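Local coordinates for hypothetical protein PH0495 (Pyrococcus horikoshii, PDB 1X3L), which catalyses the ATP-dependent phosphorylation of D-glycerate to 2-phosphoglycerate and can also take other nucleotides or pyrophosphate as phosphate donor, at residues A[60-65]-A[84-89]. Residues are numbered along the deposited sequence; the frame is centred on the assembly and turned at random.
Sequences ACEMAR and YGKELK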
loop_
_atom_site.group_PDB
_atom_site.type_symbol
_atom_site.label_atom_id
_atom_site.label_comp_id
_atom_site.label_asym_id
_atom_site.label_seq_id
_atom_site.Cartn_x
_atom_site.Cartn_y
_atom_site.Cartn_z
ATOM N N ALA A 60 4.658 4.825 -10.538
ATOM C CA ALA A 60 4.077 5.243 -11.807
ATOM C C ALA A 60 4.834 4.710 -13.027
ATOM O O ALA A 60 4.235 4.133 -13.938
ATOM C CB ALA A 60 4.003 6.767 -11.862
ATOM N N CYS A 61 6.151 4.904 -13.048
ATOM C CA CYS A 61 6.964 4.447 -14.170
ATOM C C CYS A 61 7.010 2.933 -14.300
ATOM O O CYS A 61 6.922 2.400 -15.406
ATOM C CB CYS A 61 8.389 4.994 -14.061
ATOM S SG CYS A 61 8.491 6.777 -14.320
ATOM N N GLU A 62 7.154 2.233 -13.180
ATOM C CA GLU A 62 7.191 0.778 -13.244
ATOM C C GLU A 62 5.859 0.221 -13.748
ATOM O O GLU A 62 5.836 -0.675 -14.590
ATOM C CB GLU A 62 7.550 0.189 -11.876
ATOM C CG GLU A 62 9.047 0.201 -11.598
ATOM C CD GLU A 62 9.820 -0.707 -12.554
ATOM O OE1 GLU A 62 9.778 -1.949 -12.380
ATOM O OE2 GLU A 62 10.462 -0.179 -13.489
ATOM N N MET A 63 4.748 0.756 -13.253
ATOM C CA MET A 63 3.441 0.283 -13.698
ATOM C C MET A 63 3.234 0.611 -15.176
ATOM O O MET A 63 2.753 -0.221 -15.943
ATOM C CB MET A 63 2.336 0.905 -12.841
ATOM C CG MET A 63 2.306 0.344 -11.415
ATOM S SD MET A 63 1.180 1.195 -10.300
ATOM C CE MET A 63 -0.400 0.430 -10.763
ATOM N N ALA A 64 3.620 1.821 -15.569
ATOM C CA ALA A 64 3.494 2.263 -16.957
ATOM C C ALA A 64 4.313 1.381 -17.894
ATOM O O ALA A 64 3.877 1.056 -18.997
ATOM C CB ALA A 64 3.948 3.717 -17.087
ATOM N N ARG A 65 5.508 1.004 -17.452
ATOM C CA ARG A 65 6.391 0.163 -18.252
ATOM C C ARG A 65 5.727 -1.180 -18.565
ATOM O O ARG A 65 5.867 -1.709 -19.671
ATOM C CB ARG A 65 7.714 -0.048 -17.505
ATOM C CG ARG A 65 8.790 -0.770 -18.299
ATOM C CD ARG A 65 10.153 -0.629 -17.622
ATOM N NE ARG A 65 10.200 -1.252 -16.297
ATOM C CZ ARG A 65 10.357 -2.557 -16.080
ATOM N NH1 ARG A 65 10.486 -3.397 -17.101
ATOM N NH2 ARG A 65 10.379 -3.024 -14.837
ATOM N N TYR A 84 12.891 9.028 -8.983
ATOM C CA TYR A 84 12.233 7.804 -9.433
ATOM C C TYR A 84 12.185 7.710 -10.956
ATOM O O TYR A 84 11.739 6.711 -11.510
ATOM C CB TYR A 84 10.858 7.680 -8.770
ATOM C CG TYR A 84 10.920 7.470 -7.272
ATOM C CD1 TYR A 84 11.657 8.329 -6.455
ATOM C CD2 TYR A 84 10.243 6.412 -6.670
ATOM C CE1 TYR A 84 11.718 8.136 -5.075
ATOM C CE2 TYR A 84 10.298 6.210 -5.292
ATOM C CZ TYR A 84 11.038 7.075 -4.500
ATOM O OH TYR A 84 11.097 6.874 -3.139
ATOM N N GLY A 85 12.662 8.764 -11.611
ATOM C CA GLY A 85 12.692 8.845 -13.065
ATOM C C GLY A 85 12.349 7.636 -13.918
ATOM O O GLY A 85 11.181 7.292 -14.066
ATOM N N LYS A 86 13.362 7.002 -14.500
ATOM C CA LYS A 86 13.153 5.841 -15.366
ATOM C C LYS A 86 12.329 6.188 -16.609
ATOM O O LYS A 86 11.107 6.314 -16.549
ATOM C CB LYS A 86 12.454 4.715 -14.595
ATOM C CG LYS A 86 13.328 4.070 -13.523
ATOM C CD LYS A 86 12.553 3.071 -12.668
ATOM C CE LYS A 86 11.489 3.763 -11.821
ATOM N NZ LYS A 86 10.778 2.811 -10.918
ATOM N N GLU A 87 13.021 6.342 -17.735
ATOM C CA GLU A 87 12.403 6.693 -19.011
ATOM C C GLU A 87 11.439 5.654 -19.577
ATOM O O GLU A 87 11.565 4.458 -19.309
ATOM C CB GLU A 87 13.500 6.980 -20.040
ATOM C CG GLU A 87 14.511 5.848 -20.180
ATOM C CD GLU A 87 15.631 6.168 -21.155
ATOM O OE1 GLU A 87 15.348 6.311 -22.365
ATOM O OE2 GLU A 87 16.795 6.274 -20.711
ATOM N N LEU A 88 10.483 6.130 -20.373
ATOM C CA LEU A 88 9.484 5.272 -21.005
ATOM C C LEU A 88 9.490 5.466 -22.523
ATOM O O LEU A 88 9.997 6.466 -23.029
ATOM C CB LEU A 88 8.093 5.576 -20.440
ATOM C CG LEU A 88 7.892 5.206 -18.965
ATOM C CD1 LEU A 88 6.551 5.723 -18.473
ATOM C CD2 LEU A 88 7.976 3.692 -18.803
ATOM N N LYS A 89 8.915 4.508 -23.241
ATOM C CA LYS A 89 8.876 4.556 -24.697
ATOM C C LYS A 89 7.930 5.589 -25.294
ATOM O O LYS A 89 8.329 6.362 -26.164
ATOM C CB LYS A 89 8.546 3.166 -25.246
ATOM C CG LYS A 89 9.625 2.139 -24.938
ATOM C CD LYS A 89 9.200 0.726 -25.300
ATOM C CE LYS A 89 10.281 -0.272 -24.910
ATOM N NZ LYS A 89 9.871 -1.680 -25.150
#
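Leu88 and Ala64 make the apolar part of the contact between helix segment 60-65 and loop segment 84-89. The two methyl branches of Leu88 divide the work: CD1 lies 3.6 Å from Ala64 CB, while CD2 rests against the helix backbone, 3.8 Å from Cys61 O, and reaches the CB of Arg65. One turn earlier, Cys61 faces the loop, and its CB packs on Lys86 CE at 4.0 Å.

The charged part centres on Glu62. Arg65, one turn on, grips its carboxylate side-on, with Glu62 CD at the guanidinium edge and in its plane: NH2 bonds OE1 at 2.7 Å, syn but tilted by 22°, and NE bonds OE2 at 3.0 Å from above the carboxylate plane, 39° out of it. A bend at chi3 (-67°) brings Lys86 across the glutamate side chain at roughly a right angle. Its NZ comes nearest to Glu62 CG, at 3.2 Å, and stays 4.0 Å from OE2, a long, weak salt bridge. An alanine in place of Glu62 would probably take from Arg65 the carboxylate that fixes its guanidinium and from Lys86 a distant counter-charge.

Helix 60-70 is the beta-alpha-beta crossover between parallel strands 51-56 and 75-81, and the loop leaving 75-81 packs back on it; Tyr84 touches Lys58, which probably binds substrate. Arg65 makes a cation-pi contact with Tyr24 of helix 23-30, on which Glu62 packs too. Cys61 and Leu88 both touch Val93 of edge strand 92-96.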